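Local coordinates for short chain dehydrogenase/reductase (PDB 4IUY), which probably catalyses NAD(P)-dependent oxidation or reduction of a still unidentified substrate, as a member of the short-chain dehydrogenase/reductase family with a Rossmann fold, at residues I161-Q169 against Y178-T189; A205-T213 against F237-L247. One frame throughout, in Å; residues are numbered along the deposited sequence.

Overall arrangement
From the N terminus, the chain first builds four of the seven parallel strands of the Rossmann sheet, with their helices, and then reaches strand 159-163. Contact 1 closes the short connection after it, folding helix 176-196 back over the strand and the loop that follows. The chain continues into strand 202-208, the neighbour of 159-163 in the sheet, completing a beta-alpha-beta crossover. Contact 2 opens only there: it closes the longer excursion through helices 217-221 and 223-231 by bringing 237-247 back against 205-213. The two loops are thus in series, neither nested nor crossed. They meet at the paired strands, with helices 176-196 and 244-251 on opposite faces of the sheet.

Contact 1. Residues I161-Q169 against Y178-T189; sequences INITSILSQ and YCASKAGLRHLT
The guanidinium of Arg186 and the amide of Gln169 stack with planes 12° apart, Gln169 NE2 lying 3.4 Å above the guanidinium plane, over its centre. Ser168 OG sits at the guanidinium edge. The arginine's long, extended chain carries its charge to Glu262, which bonds to Arg186 NE and also holds the hydroxyls of Thr164 and Ser168. The Tyr178 ring has Lys182 CG over one face, displaced toward the rim, and Ser165 OG at its edge, 3.7 Å from Tyr178 CE2. Leu167 CD1 approaches the same carbon obliquely. With CG of Tyr178 anti to the backbone nitrogen (chi1 -176°), the ring leans out toward the loop, where its hydroxyl comes beside Ser165 without a hydrogen bond being made; Ser165 OG instead accepts from Leu167 N in an ST turn. Lys182 bends at chi2 (-54°), its CG packing on Ser165 CB, and its NZ donates to Thr164 O at 3.2 Å from above the carbonyl plane, and weakly to Ile163 O. The long flexible chain of a lysine packs its methylenes against Ser165 and the Tyr178 ring and still brings NZ to two backbone oxygens. At the strand end, Asn162 ND2 donates to Thr189 OG1 (2.8 Å), which lies close to the amide plane. Thr189 OG1 donates onward to Leu185 O, while Asn162 OD1 accepts from Asn111, so both the oxygen and the nitrogen of this buried amide have a partner. Leu185 CD2 packs on Thr164 CG2 (3.7 Å). Strand and helix run nearly antiparallel, as in the first half of a right-handed beta-alpha-beta crossover. The Tyr178-x-x-x-Lys182 spacing, with Ser165 and Asn136 nearby, is consistent with the Asn-Ser-Tyr-Lys signature of classical short-chain dehydrogenases, so these residues probably form the catalytic site.

Contact 2. Residues A205-T213 against F237-L247; sequences AIAPGYMIT and FVEFDDLNGPL
Val238 N donates to Tyr210 O at 2.9 Å and 159°, the firm bond of a single beta bridge that pairs Met211 with Val238. The return bond, Ile212 N to Val238 O, is long and weak, and a CA-H...O contact from Met211 CA to Val238 O assists it. The side chains beside the bridge meet mainly through apolar atoms. Beta-branched Val238 suits the extended backbone of the bridge: its CB lies 3.7 Å from Met211 CG, while its CG2 branch turns back onto the backbone of Gly209, where the absence of a side chain permits the close approach. Met211, present as selenomethionine, bends at chi3 (-73°) and brings its selenium to the edge of the Phe240 ring, 3.9 Å from Phe240 CE1, in a Met-aromatic contact. Leu243 CD1 touches the selenium as well. Deeper in the sheet Ile206 CD1 reaches Leu247 CD2 at 3.7 Å and Pro246 CB at 4.0 Å, seating the Pro246-Leu247 part of the helix on strand 202-208. Within 237-247, Asp242 OD2 accepts from Glu239 N at 3.0 Å, tightening the turn there. The Pro208-Gly209 pair corresponds to the Pro-Gly motif at the end of this strand in related enzymes. Chemically, one firm backbone bond and a weak one fix the register at the bridge, while apolar contact, there and at Ile206, accounts for most of the rest.

Contact 1. Residues I161-Q169 against Y178-T189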
loop_
_atom_site.group_PDB
_atom_site.type_symbol
_atom_site.label_atom_id
_atom_site.label_comp_id
_atom_site.label_asym_id
_atom_site.label_seq_id
_atom_site.Cartn_x
_atom_site.Cartn_y
_atom_site.Cartn_z
ATOM N N ILE D 161 -15.935 4.241 -13.563
ATOM C CA ILE D 161 -15.107 5.094 -12.739
ATOM C C ILE D 161 -15.776 5.242 -11.361
ATOM O O ILE D 161 -16.924 5.711 -11.270
ATOM C CB ILE D 161 -14.931 6.491 -13.368
ATOM C CG1 ILE D 161 -14.407 6.401 -14.801
ATOM C CG2 ILE D 161 -14.049 7.382 -12.509
ATOM C CD1 ILE D 161 -14.419 7.775 -15.504
ATOM N N ASN D 162 -15.081 4.808 -10.307
ATOM C CA ASN D 162 -15.559 4.974 -8.936
ATOM C C ASN D 162 -14.945 6.188 -8.292
ATOM O O ASN D 162 -13.728 6.323 -8.221
ATOM C CB ASN D 162 -15.242 3.724 -8.082
ATOM C CG ASN D 162 -16.045 2.488 -8.526
ATOM O OD1 ASN D 162 -17.219 2.607 -8.882
ATOM N ND2 ASN D 162 -15.416 1.308 -8.507
ATOM N N ILE D 163 -15.775 7.100 -7.823
ATOM C CA ILE D 163 -15.204 8.183 -7.065
ATOM C C ILE D 163 -15.035 7.715 -5.631
ATOM O O ILE D 163 -16.017 7.474 -4.913
ATOM C CB ILE D 163 -16.037 9.455 -7.111
ATOM C CG1 ILE D 163 -16.392 9.804 -8.552
ATOM C CG2 ILE D 163 -15.260 10.579 -6.443
ATOM C CD1 ILE D 163 -15.205 9.910 -9.452
ATOM N N THR D 164 -13.785 7.538 -5.220
ATOM C CA THR D 164 -13.546 7.179 -3.830
ATOM C C THR D 164 -13.227 8.441 -3.021
ATOM O O THR D 164 -14.083 9.298 -2.863
ATOM C CB THR D 164 -12.467 6.060 -3.701
ATOM O OG1 THR D 164 -11.194 6.489 -4.216
ATOM C CG2 THR D 164 -12.952 4.813 -4.454
ATOM N N SER D 165 -11.993 8.543 -2.541
ATOM C CA SER D 165 -11.546 9.578 -1.612
ATOM C C SER D 165 -10.146 9.179 -1.163
ATOM O O SER D 165 -9.822 7.988 -1.097
ATOM C CB SER D 165 -12.448 9.607 -0.375
ATOM O OG SER D 165 -11.917 10.444 0.646
ATOM N N ILE D 166 -9.316 10.150 -0.822
ATOM C CA ILE D 166 -8.016 9.810 -0.252
ATOM C C ILE D 166 -8.203 9.132 1.092
ATOM O O ILE D 166 -7.304 8.485 1.603
ATOM C CB ILE D 166 -7.075 11.010 -0.135
ATOM C CG1 ILE D 166 -7.679 12.107 0.731
ATOM C CG2 ILE D 166 -6.708 11.543 -1.511
ATOM C CD1 ILE D 166 -6.653 13.253 1.028
ATOM N N LEU D 167 -9.398 9.273 1.651
ATOM C CA LEU D 167 -9.752 8.583 2.886
ATOM C C LEU D 167 -9.930 7.079 2.710
ATOM O O LEU D 167 -10.200 6.363 3.657
ATOM C CB LEU D 167 -11.005 9.195 3.500
ATOM C CG LEU D 167 -10.714 10.602 4.043
ATOM C CD1 LEU D 167 -11.936 11.170 4.687
ATOM C CD2 LEU D 167 -9.523 10.598 5.039
ATOM N N SER D 168 -9.792 6.597 1.488
ATOM C CA SER D 168 -9.813 5.168 1.266
ATOM C C SER D 168 -8.491 4.574 1.797
ATOM O O SER D 168 -8.432 3.395 2.093
ATOM C CB SER D 168 -10.019 4.861 -0.215
ATOM O OG SER D 168 -8.887 5.241 -0.974
ATOM N N GLN D 169 -7.449 5.406 1.944
ATOM C CA GLN D 169 -6.175 4.935 2.506
ATOM C C GLN D 169 -5.658 5.796 3.654
ATOM O O GLN D 169 -4.926 5.320 4.486
ATOM C CB GLN D 169 -5.083 4.846 1.432
ATOM C CG GLN D 169 -5.395 3.932 0.250
ATOM C CD GLN D 169 -4.215 3.801 -0.705
ATOM O OE1 GLN D 169 -3.849 4.750 -1.407
ATOM N NE2 GLN D 169 -3.607 2.629 -0.723
ATOM N N TYR D 178 -17.316 6.279 6.820
ATOM C CA TYR D 178 -16.904 6.774 5.506
ATOM C C TYR D 178 -15.554 6.154 5.083
ATOM O O TYR D 178 -15.421 5.676 3.957
ATOM C CB TYR D 178 -16.826 8.294 5.550
ATOM C CG TYR D 178 -16.496 8.984 4.256
ATOM C CD1 TYR D 178 -17.512 9.398 3.391
ATOM C CD2 TYR D 178 -15.168 9.281 3.913
ATOM C CE1 TYR D 178 -17.228 10.058 2.232
ATOM C CE2 TYR D 178 -14.878 9.945 2.746
ATOM C CZ TYR D 178 -15.922 10.342 1.912
ATOM O OH TYR D 178 -15.664 11.016 0.744
ATOM N N CYS D 179 -14.563 6.185 5.977
ATOM C CA CYS D 179 -13.254 5.559 5.715
ATOM C C CYS D 179 -13.380 4.074 5.411
ATOM O O CYS D 179 -12.749 3.578 4.479
ATOM C CB CYS D 179 -12.291 5.744 6.902
ATOM S SG CYS D 179 -11.709 7.462 7.052
ATOM N N ALA D 180 -14.177 3.359 6.205
ATOM C CA ALA D 180 -14.341 1.926 5.961
ATOM C C ALA D 180 -14.951 1.675 4.563
ATOM O O ALA D 180 -14.491 0.802 3.817
ATOM C CB ALA D 180 -15.180 1.279 7.060
ATOM N N SER D 181 -15.980 2.452 4.217
ATOM C CA SER D 181 -16.698 2.251 2.969
ATOM C C SER D 181 -15.819 2.590 1.764
ATOM O O SER D 181 -15.812 1.855 0.763
ATOM C CB SER D 181 -18.019 3.043 2.973
ATOM O OG SER D 181 -17.789 4.446 2.971
ATOM N N LYS D 182 -15.058 3.678 1.871
ATOM C CA LYS D 182 -14.156 4.079 0.788
ATOM C C LYS D 182 -13.012 3.076 0.539
ATOM O O LYS D 182 -12.690 2.777 -0.614
ATOM C CB LYS D 182 -13.577 5.473 1.048
ATOM C CG LYS D 182 -14.609 6.594 0.948
ATOM C CD LYS D 182 -15.374 6.592 -0.357
ATOM C CE LYS D 182 -16.238 7.840 -0.492
ATOM N NZ LYS D 182 -16.828 8.017 -1.885
ATOM N N ALA D 183 -12.399 2.565 1.604
ATOM C CA ALA D 183 -11.403 1.497 1.447
ATOM C C ALA D 183 -12.073 0.264 0.830
ATOM O O ALA D 183 -11.467 -0.448 0.025
ATOM C CB ALA D 183 -10.777 1.120 2.782
ATOM N N GLY D 184 -13.303 -0.015 1.244
ATOM C CA GLY D 184 -14.036 -1.120 0.653
ATOM C C GLY D 184 -14.221 -0.930 -0.847
ATOM O O GLY D 184 -14.053 -1.865 -1.621
ATOM N N LEU D 185 -14.622 0.277 -1.243
ATOM C CA LEU D 185 -14.855 0.583 -2.641
ATOM C C LEU D 185 -13.549 0.541 -3.433
ATOM O O LEU D 185 -13.510 0.011 -4.556
ATOM C CB LEU D 185 -15.539 1.938 -2.791
ATOM C CG LEU D 185 -15.894 2.376 -4.211
ATOM C CD1 LEU D 185 -16.780 1.368 -4.904
ATOM C CD2 LEU D 185 -16.496 3.792 -4.247
ATOM N N ARG D 186 -12.472 1.030 -2.819
ATOM C CA ARG D 186 -11.160 1.006 -3.469
ATOM C C ARG D 186 -10.745 -0.418 -3.824
ATOM O O ARG D 186 -10.325 -0.690 -4.947
ATOM C CB ARG D 186 -10.078 1.646 -2.591
ATOM C CG ARG D 186 -8.711 1.693 -3.270
ATOM C CD ARG D 186 -7.619 2.178 -2.307
ATOM N NE ARG D 186 -6.462 2.632 -3.070
ATOM C CZ ARG D 186 -5.485 1.839 -3.501
ATOM N NH1 ARG D 186 -5.506 0.530 -3.232
ATOM N NH2 ARG D 186 -4.485 2.357 -4.209
ATOM N N HIS D 187 -10.870 -1.341 -2.885
ATOM C CA HIS D 187 -10.446 -2.695 -3.197
ATOM C C HIS D 187 -11.409 -3.391 -4.172
ATOM O O HIS D 187 -10.979 -4.224 -4.985
ATOM C CB HIS D 187 -10.273 -3.530 -1.931
ATOM C CG HIS D 187 -9.520 -4.802 -2.145
ATOM N ND1 HIS D 187 -8.447 -4.890 -3.007
ATOM C CD2 HIS D 187 -9.642 -6.023 -1.569
ATOM C CE1 HIS D 187 -7.958 -6.120 -2.978
ATOM N NE2 HIS D 187 -8.654 -6.824 -2.100
ATOM N N LEU D 188 -12.692 -3.041 -4.084
ATOM C CA LEU D 188 -13.710 -3.585 -4.980
ATOM C C LEU D 188 -13.420 -3.148 -6.411
ATOM O O LEU D 188 -13.607 -3.913 -7.349
ATOM C CB LEU D 188 -15.116 -3.145 -4.556
ATOM C CG LEU D 188 -16.282 -3.765 -5.356
ATOM C CD1 LEU D 188 -16.219 -5.280 -5.260
ATOM C CD2 LEU D 188 -17.632 -3.269 -4.887
ATOM N N THR D 189 -12.949 -1.917 -6.560
ATOM C CA THR D 189 -12.509 -1.426 -7.847
ATOM C C THR D 189 -11.447 -2.380 -8.444
ATOM O O THR D 189 -11.562 -2.816 -9.596
ATOM C CB THR D 189 -11.964 0.017 -7.720
ATOM O OG1 THR D 189 -12.978 0.867 -7.161
ATOM C CG2 THR D 189 -11.519 0.556 -9.061
#

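Contact 2. Residues A205-T213 against F237-L247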
loop_
_atom_site.group_PDB
_atom_site.type_symbol
_atom_site.label_atom_id
_atom_site.label_comp_id
_atom_site.label_asym_id
_atom_site.label_seq_id
_atom_site.Cartn_x
_atom_site.Cartn_y
_atom_site.Cartn_z
ATOM N N ALA D 205 -10.628 4.008 -10.313
ATOM C CA ALA D 205 -11.101 4.907 -9.277
ATOM C C ALA D 205 -10.387 6.244 -9.313
ATOM O O ALA D 205 -9.235 6.334 -9.701
ATOM C CB ALA D 205 -10.928 4.241 -7.872
ATOM N N ILE D 206 -11.087 7.279 -8.882
ATOM C CA ILE D 206 -10.483 8.563 -8.627
ATOM C C ILE D 206 -10.707 8.927 -7.168
ATOM O O ILE D 206 -11.837 8.834 -6.663
ATOM C CB ILE D 206 -11.095 9.644 -9.519
ATOM C CG1 ILE D 206 -10.746 9.326 -10.978
ATOM C CG2 ILE D 206 -10.564 11.026 -9.087
ATOM C CD1 ILE D 206 -11.496 10.150 -12.009
ATOM N N ALA D 207 -9.629 9.328 -6.498
ATOM C CA ALA D 207 -9.654 9.653 -5.079
ATOM C C ALA D 207 -9.348 11.135 -4.868
ATOM O O ALA D 207 -8.194 11.535 -4.804
ATOM C CB ALA D 207 -8.628 8.785 -4.318
ATOM N N PRO D 208 -10.388 11.962 -4.766
ATOM C CA PRO D 208 -10.159 13.388 -4.538
ATOM C C PRO D 208 -9.690 13.634 -3.110
ATOM O O PRO D 208 -10.082 12.870 -2.225
ATOM C CB PRO D 208 -11.562 14.000 -4.710
ATOM C CG PRO D 208 -12.401 12.915 -5.297
ATOM C CD PRO D 208 -11.823 11.639 -4.840
ATOM N N GLY D 209 -8.895 14.684 -2.894
ATOM C CA GLY D 209 -8.647 15.190 -1.548
ATOM C C GLY D 209 -9.820 16.036 -1.079
ATOM O O GLY D 209 -10.920 15.873 -1.573
ATOM N N TYR D 210 -9.596 16.953 -0.144
ATOM C CA TYR D 210 -10.663 17.816 0.329
ATOM C C TYR D 210 -11.008 18.889 -0.682
ATOM O O TYR D 210 -10.175 19.711 -1.061
ATOM C CB TYR D 210 -10.315 18.452 1.671
ATOM C CG TYR D 210 -10.302 17.470 2.816
ATOM C CD1 TYR D 210 -11.462 17.194 3.536
ATOM C CD2 TYR D 210 -9.140 16.805 3.173
ATOM C CE1 TYR D 210 -11.447 16.285 4.599
ATOM C CE2 TYR D 210 -9.122 15.893 4.222
ATOM C CZ TYR D 210 -10.259 15.644 4.930
ATOM O OH TYR D 210 -10.203 14.736 5.961
HETATM N N MSE D 211 -12.255 18.869 -1.121
HETATM C CA MSE D 211 -12.694 19.817 -2.126
HETATM C C MSE D 211 -13.390 20.978 -1.501
HETATM O O MSE D 211 -14.224 20.808 -0.613
HETATM C CB MSE D 211 -13.596 19.144 -3.136
HETATM C CG MSE D 211 -12.816 18.116 -3.906
HETATM SE SE MSE D 211 -13.945 17.097 -5.038
HETATM C CE MSE D 211 -14.878 15.999 -3.738
ATOM N N ILE D 212 -13.022 22.167 -1.954
ATOM C CA ILE D 212 -13.665 23.357 -1.459
ATOM C C ILE D 212 -15.139 23.394 -1.914
ATOM O O ILE D 212 -15.461 23.724 -3.063
ATOM C CB ILE D 212 -12.832 24.616 -1.788
ATOM C CG1 ILE D 212 -13.617 25.861 -1.382
ATOM C CG2 ILE D 212 -12.421 24.634 -3.260
ATOM C CD1 ILE D 212 -13.989 25.868 0.085
ATOM N N THR D 213 -16.010 22.974 -0.994
ATOM C CA THR D 213 -17.447 22.887 -1.234
ATOM C C THR D 213 -18.205 23.602 -0.115
ATOM O O THR D 213 -17.590 24.133 0.819
ATOM C CB THR D 213 -17.942 21.428 -1.288
ATOM O OG1 THR D 213 -17.909 20.854 0.024
ATOM C CG2 THR D 213 -17.093 20.595 -2.238
ATOM N N PHE D 237 -6.746 23.518 -1.420
ATOM C CA PHE D 237 -7.731 22.458 -1.440
ATOM C C PHE D 237 -7.958 22.102 -2.905
ATOM O O PHE D 237 -7.538 22.820 -3.805
ATOM C CB PHE D 237 -9.035 22.884 -0.739
ATOM C CG PHE D 237 -8.891 23.046 0.749
ATOM C CD1 PHE D 237 -8.530 21.964 1.543
ATOM C CD2 PHE D 237 -9.115 24.268 1.355
ATOM C CE1 PHE D 237 -8.389 22.104 2.917
ATOM C CE2 PHE D 237 -8.977 24.415 2.728
ATOM C CZ PHE D 237 -8.612 23.332 3.510
ATOM N N VAL D 238 -8.606 20.975 -3.121
ATOM C CA VAL D 238 -8.857 20.449 -4.457
ATOM C C VAL D 238 -9.936 21.237 -5.168
ATOM O O VAL D 238 -10.954 21.561 -4.574
ATOM C CB VAL D 238 -9.260 18.982 -4.349
ATOM C CG1 VAL D 238 -9.577 18.394 -5.720
ATOM C CG2 VAL D 238 -8.142 18.197 -3.576
ATOM N N GLU D 239 -9.660 21.633 -6.408
ATOM C CA GLU D 239 -10.658 22.270 -7.267
ATOM C C GLU D 239 -11.269 21.216 -8.165
ATOM O O GLU D 239 -10.559 20.296 -8.589
ATOM C CB GLU D 239 -10.004 23.331 -8.151
ATOM C CG GLU D 239 -9.351 24.468 -7.381
ATOM C CD GLU D 239 -10.350 25.465 -6.836
ATOM O OE1 GLU D 239 -11.551 25.354 -7.158
ATOM O OE2 GLU D 239 -9.936 26.374 -6.083
ATOM N N PHE D 240 -12.544 21.386 -8.526
ATOM C CA PHE D 240 -13.236 20.441 -9.426
ATOM C C PHE D 240 -12.450 20.219 -10.728
ATOM O O PHE D 240 -12.352 19.112 -11.223
ATOM C CB PHE D 240 -14.639 20.959 -9.756
ATOM C CG PHE D 240 -15.626 20.823 -8.626
ATOM C CD1 PHE D 240 -15.412 19.909 -7.600
ATOM C CD2 PHE D 240 -16.759 21.629 -8.583
ATOM C CE1 PHE D 240 -16.312 19.787 -6.576
ATOM C CE2 PHE D 240 -17.670 21.520 -7.556
ATOM C CZ PHE D 240 -17.454 20.591 -6.552
ATOM N N ASP D 241 -11.899 21.300 -11.267
ATOM C CA ASP D 241 -11.086 21.263 -12.472
ATOM C C ASP D 241 -9.883 20.344 -12.376
ATOM O O ASP D 241 -9.426 19.823 -13.406
ATOM C CB ASP D 241 -10.598 22.668 -12.850
ATOM C CG ASP D 241 -11.641 23.468 -13.580
ATOM O OD1 ASP D 241 -12.552 22.855 -14.182
ATOM O OD2 ASP D 241 -11.532 24.709 -13.581
ATOM N N ASP D 242 -9.381 20.129 -11.155
ATOM C CA ASP D 242 -8.230 19.237 -10.988
ATOM C C ASP D 242 -8.557 17.811 -11.439
ATOM O O ASP D 242 -7.639 17.045 -11.744
ATOM C CB ASP D 242 -7.731 19.225 -9.532
ATOM C CG ASP D 242 -7.145 20.570 -9.098
ATOM O OD1 ASP D 242 -6.713 21.347 -9.985
ATOM O OD2 ASP D 242 -7.121 20.849 -7.870
ATOM N N LEU D 243 -9.853 17.484 -11.486
ATOM C CA LEU D 243 -10.356 16.136 -11.791
ATOM C C LEU D 243 -10.597 15.855 -13.277
ATOM O O LEU D 243 -10.763 14.706 -13.694
ATOM C CB LEU D 243 -11.680 15.878 -11.040
ATOM C CG LEU D 243 -11.560 16.192 -9.546
ATOM C CD1 LEU D 243 -12.884 15.947 -8.819
ATOM C CD2 LEU D 243 -10.430 15.367 -8.952
ATOM N N ASN D 244 -10.639 16.913 -14.063
ATOM C CA ASN D 244 -10.971 16.797 -15.464
ATOM C C ASN D 244 -10.073 15.821 -16.208
ATOM O O ASN D 244 -10.555 14.897 -16.872
ATOM C CB ASN D 244 -10.993 18.183 -16.102
ATOM C CG ASN D 244 -12.144 19.049 -15.557
ATOM O OD1 ASN D 244 -12.886 18.628 -14.670
ATOM N ND2 ASN D 244 -12.276 20.259 -16.071
ATOM N N GLY D 245 -8.765 16.003 -16.053
ATOM C CA GLY D 245 -7.799 15.154 -16.723
ATOM C C GLY D 245 -7.962 13.674 -16.423
ATOM O O GLY D 245 -8.056 12.875 -17.346
ATOM N N PRO D 246 -7.943 13.293 -15.139
ATOM C CA PRO D 246 -8.162 11.885 -14.787
ATOM C C PRO D 246 -9.524 11.339 -15.263
ATOM O O PRO D 246 -9.604 10.186 -15.686
ATOM C CB PRO D 246 -8.102 11.896 -13.257
ATOM C CG PRO D 246 -7.259 13.070 -12.908
ATOM C CD PRO D 246 -7.552 14.111 -13.962
ATOM N N LEU D 247 -10.572 12.150 -15.187
ATOM C CA LEU D 247 -11.917 11.725 -15.623
ATOM C C LEU D 247 -11.949 11.391 -17.098
ATOM O O LEU D 247 -12.527 10.383 -17.497
ATOM C CB LEU D 247 -12.971 12.794 -15.326
ATOM C CG LEU D 247 -13.461 12.883 -13.881
ATOM C CD1 LEU D 247 -14.160 14.231 -13.664
ATOM C CD2 LEU D 247 -14.399 11.726 -13.562
#